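PDB 3PGV: haloacid dehalogenase-like hydrolase from Klebsiella pneumoniae subsp. pneumoniae, which probably acts as a magnesium-dependent phosphatase of the Cof family within the haloacid dehalogenase-like hydrolase superfamily. Local coordinates for residues K165-L176 with F195-M204. Sequence-based numbering, arbitrary orientation.
Sequences KVFFTCEDHEHL and FSTLTCLEVM
Val166 and Phe168 form hydrogen-bonded antiparallel pairs with Val203 and Leu201, respectively, the N-to-C directions of 165-169 and 200-204 lying 163° apart; Cys170 N to Thr199 O (3.0 Å) carries the pairing into the type I turn Thr197-Cys200. On the face of Phe167, Thr169, Cys200 and Glu202, the long, extended Lys165 brings NZ within 2.6 Å of Glu202 OE1, a salt bridge with the amine 36° out of the carboxylate plane. Ser196 OG donates to Glu202 OE2, so both carboxylate oxygens are held. Cys200 SG, small enough to fit obliquely beside the Phe167 ring, lies 3.6 Å from its CD2. On the face of Val166, Phe168, Leu201 and Val203, branched Val203 sets CG2 against the edge of flat Phe168, filling the apolar side under helix 173-187. His173 chi1 (169°) carries the imidazole to the turn: ND1 donates, almost in the ring plane, to a lone pair of Leu198 O (2.7 Å), while one ring face takes Leu198 CD2. Phe195 is flanked by His173 CE1 and Leu201 CD1 on opposite faces. Glu202's side chain is about 9 Å from that of calcium ligand Asp29. Strands 121-126 and 191-195 flank the pair in a helix-backed sheet consistent with the Cof-type HAD cap domain.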
# COMPACT_ATOMS: atom_id res chain seq x y z
N LYS A 165 11.09 0.03 0.53
CA LYS A 165 10.73 -1.07 -0.36
C LYS A 165 11.53 -1.09 -1.65
O LYS A 165 12.04 -0.07 -2.08
CB LYS A 165 9.22 -1.09 -0.66
CG LYS A 165 8.74 0.03 -1.55
CD LYS A 165 7.28 -0.18 -1.92
CE LYS A 165 6.82 0.76 -2.98
NZ LYS A 165 5.41 0.53 -3.35
N VAL A 166 11.64 -2.28 -2.24
CA VAL A 166 12.18 -2.47 -3.58
C VAL A 166 11.05 -3.08 -4.42
O VAL A 166 10.33 -3.95 -3.92
CB VAL A 166 13.45 -3.38 -3.60
CG1 VAL A 166 13.93 -3.64 -5.04
CG2 VAL A 166 14.57 -2.78 -2.75
N PHE A 167 10.82 -2.56 -5.63
CA PHE A 167 9.76 -3.11 -6.48
C PHE A 167 10.20 -3.34 -7.90
O PHE A 167 10.94 -2.55 -8.47
CB PHE A 167 8.47 -2.29 -6.40
CG PHE A 167 8.59 -0.81 -6.72
CD1 PHE A 167 9.10 0.08 -5.77
CD2 PHE A 167 8.06 -0.29 -7.89
CE1 PHE A 167 9.16 1.45 -6.04
CE2 PHE A 167 8.10 1.08 -8.15
CZ PHE A 167 8.65 1.94 -7.22
N PHE A 168 9.81 -4.48 -8.45
CA PHE A 168 10.20 -4.91 -9.78
C PHE A 168 9.07 -4.73 -10.74
O PHE A 168 7.99 -5.29 -10.53
CB PHE A 168 10.68 -6.37 -9.74
CG PHE A 168 11.77 -6.61 -8.72
CD1 PHE A 168 13.10 -6.38 -9.03
CD2 PHE A 168 11.45 -7.02 -7.42
CE1 PHE A 168 14.10 -6.55 -8.06
CE2 PHE A 168 12.44 -7.19 -6.46
CZ PHE A 168 13.76 -6.96 -6.79
N THR A 169 9.26 -3.87 -11.76
CA THR A 169 8.23 -3.61 -12.77
C THR A 169 8.54 -4.36 -14.06
O THR A 169 9.70 -4.39 -14.49
CB THR A 169 8.00 -2.10 -12.98
OG1 THR A 169 9.24 -1.49 -13.34
CG2 THR A 169 7.43 -1.41 -11.72
N CYS A 170 7.54 -5.03 -14.62
CA CYS A 170 7.66 -5.85 -15.83
C CYS A 170 6.27 -5.99 -16.47
O CYS A 170 5.34 -6.38 -15.80
CB CYS A 170 8.25 -7.22 -15.48
SG CYS A 170 8.34 -8.37 -16.88
N GLU A 171 6.15 -5.68 -17.78
CA GLU A 171 4.89 -5.79 -18.51
C GLU A 171 4.37 -7.24 -18.53
O GLU A 171 3.16 -7.46 -18.54
CB GLU A 171 5.04 -5.26 -19.95
CG GLU A 171 5.28 -3.76 -20.00
CD GLU A 171 5.54 -3.19 -21.39
OE1 GLU A 171 6.51 -3.64 -22.05
OE2 GLU A 171 4.82 -2.24 -21.78
N ASP A 172 5.29 -8.22 -18.53
CA ASP A 172 4.94 -9.64 -18.54
C ASP A 172 4.77 -10.15 -17.10
O ASP A 172 5.76 -10.40 -16.40
CB ASP A 172 6.03 -10.45 -19.29
CG ASP A 172 5.74 -11.94 -19.48
OD1 ASP A 172 4.76 -12.44 -18.88
OD2 ASP A 172 6.54 -12.62 -20.18
N HIS A 173 3.50 -10.25 -16.63
CA HIS A 173 3.16 -10.72 -15.29
C HIS A 173 3.73 -12.11 -15.00
O HIS A 173 4.28 -12.34 -13.92
CB HIS A 173 1.63 -10.73 -15.08
CG HIS A 173 1.21 -11.44 -13.82
ND1 HIS A 173 1.52 -10.93 -12.57
CD2 HIS A 173 0.56 -12.61 -13.66
CE1 HIS A 173 1.05 -11.81 -11.70
NE2 HIS A 173 0.46 -12.83 -12.30
N GLU A 174 3.57 -13.04 -15.97
CA GLU A 174 4.04 -14.41 -15.83
C GLU A 174 5.55 -14.48 -15.59
O GLU A 174 6.01 -15.41 -14.94
CB GLU A 174 3.65 -15.25 -17.08
CG GLU A 174 2.18 -15.66 -17.14
CD GLU A 174 1.16 -14.55 -17.33
OE1 GLU A 174 1.48 -13.53 -17.99
OE2 GLU A 174 0.01 -14.74 -16.88
N HIS A 175 6.30 -13.49 -16.10
CA HIS A 175 7.75 -13.44 -15.92
C HIS A 175 8.14 -13.08 -14.46
O HIS A 175 9.20 -13.50 -13.99
CB HIS A 175 8.39 -12.46 -16.92
CG HIS A 175 9.88 -12.47 -16.91
ND1 HIS A 175 10.60 -13.52 -17.47
CD2 HIS A 175 10.74 -11.55 -16.45
CE1 HIS A 175 11.87 -13.22 -17.28
NE2 HIS A 175 12.01 -12.03 -16.70
N LEU A 176 7.25 -12.36 -13.73
CA LEU A 176 7.48 -11.96 -12.34
C LEU A 176 7.19 -13.09 -11.35
O LEU A 176 7.77 -13.11 -10.26
CB LEU A 176 6.65 -10.71 -11.97
CG LEU A 176 7.09 -9.39 -12.61
CD1 LEU A 176 6.11 -8.27 -12.28
CD2 LEU A 176 8.50 -9.01 -12.18
N PHE A 195 2.68 -8.72 -4.80
CA PHE A 195 2.30 -7.98 -6.00
C PHE A 195 1.37 -6.84 -5.59
O PHE A 195 0.59 -7.00 -4.66
CB PHE A 195 1.56 -8.89 -7.00
CG PHE A 195 2.43 -9.75 -7.88
CD1 PHE A 195 2.92 -9.27 -9.09
CD2 PHE A 195 2.68 -11.08 -7.55
CE1 PHE A 195 3.69 -10.07 -9.91
CE2 PHE A 195 3.45 -11.88 -8.38
CZ PHE A 195 3.95 -11.38 -9.55
N SER A 196 1.42 -5.71 -6.28
CA SER A 196 0.40 -4.67 -6.14
C SER A 196 -0.48 -4.78 -7.40
O SER A 196 -1.51 -5.44 -7.36
CB SER A 196 1.04 -3.28 -6.00
OG SER A 196 1.97 -3.02 -7.03
N THR A 197 0.06 -4.35 -8.56
CA THR A 197 -0.57 -4.63 -9.84
C THR A 197 0.03 -5.94 -10.36
O THR A 197 0.93 -6.49 -9.73
CB THR A 197 -0.34 -3.47 -10.83
OG1 THR A 197 1.05 -3.37 -11.13
CG2 THR A 197 -0.88 -2.14 -10.30
N LEU A 198 -0.42 -6.44 -11.53
CA LEU A 198 0.16 -7.65 -12.12
C LEU A 198 1.60 -7.41 -12.57
O LEU A 198 2.37 -8.36 -12.75
CB LEU A 198 -0.68 -8.13 -13.34
CG LEU A 198 -2.07 -8.73 -13.06
CD1 LEU A 198 -2.64 -9.33 -14.32
CD2 LEU A 198 -2.00 -9.79 -12.00
N THR A 199 1.94 -6.14 -12.82
CA THR A 199 3.22 -5.74 -13.40
C THR A 199 4.18 -5.17 -12.38
O THR A 199 5.24 -4.66 -12.76
CB THR A 199 2.97 -4.72 -14.52
OG1 THR A 199 2.26 -3.61 -13.97
CG2 THR A 199 2.21 -5.32 -15.71
N CYS A 200 3.82 -5.22 -11.09
CA CYS A 200 4.66 -4.65 -10.05
C CYS A 200 4.80 -5.58 -8.86
O CYS A 200 3.85 -5.77 -8.11
CB CYS A 200 4.14 -3.28 -9.63
SG CYS A 200 5.22 -2.40 -8.48
N LEU A 201 5.97 -6.22 -8.73
CA LEU A 201 6.27 -7.16 -7.64
C LEU A 201 7.08 -6.45 -6.58
O LEU A 201 8.19 -5.99 -6.86
CB LEU A 201 7.04 -8.38 -8.19
CG LEU A 201 7.38 -9.49 -7.18
CD1 LEU A 201 6.10 -10.04 -6.51
CD2 LEU A 201 8.15 -10.60 -7.85
N GLU A 202 6.52 -6.29 -5.37
CA GLU A 202 7.12 -5.47 -4.31
C GLU A 202 7.71 -6.27 -3.18
O GLU A 202 7.21 -7.36 -2.84
CB GLU A 202 6.10 -4.46 -3.77
CG GLU A 202 5.31 -3.78 -4.88
CD GLU A 202 4.60 -2.50 -4.50
OE1 GLU A 202 4.85 -1.98 -3.39
OE2 GLU A 202 3.90 -1.95 -5.37
N VAL A 203 8.80 -5.73 -2.57
CA VAL A 203 9.46 -6.39 -1.44
C VAL A 203 9.63 -5.42 -0.31
O VAL A 203 10.28 -4.38 -0.47
CB VAL A 203 10.82 -7.05 -1.84
CG1 VAL A 203 11.38 -7.86 -0.68
CG2 VAL A 203 10.67 -7.93 -3.08
N MSE A 204 9.05 -5.75 0.85
CA MSE A 204 9.22 -4.99 2.09
C MSE A 204 9.89 -5.89 3.12
O MSE A 204 10.02 -7.10 2.89
CB MSE A 204 7.84 -4.51 2.63
CG MSE A 204 7.26 -3.31 1.88
SE MSE A 204 6.70 -3.71 0.07
CE MSE A 204 5.43 -5.24 0.40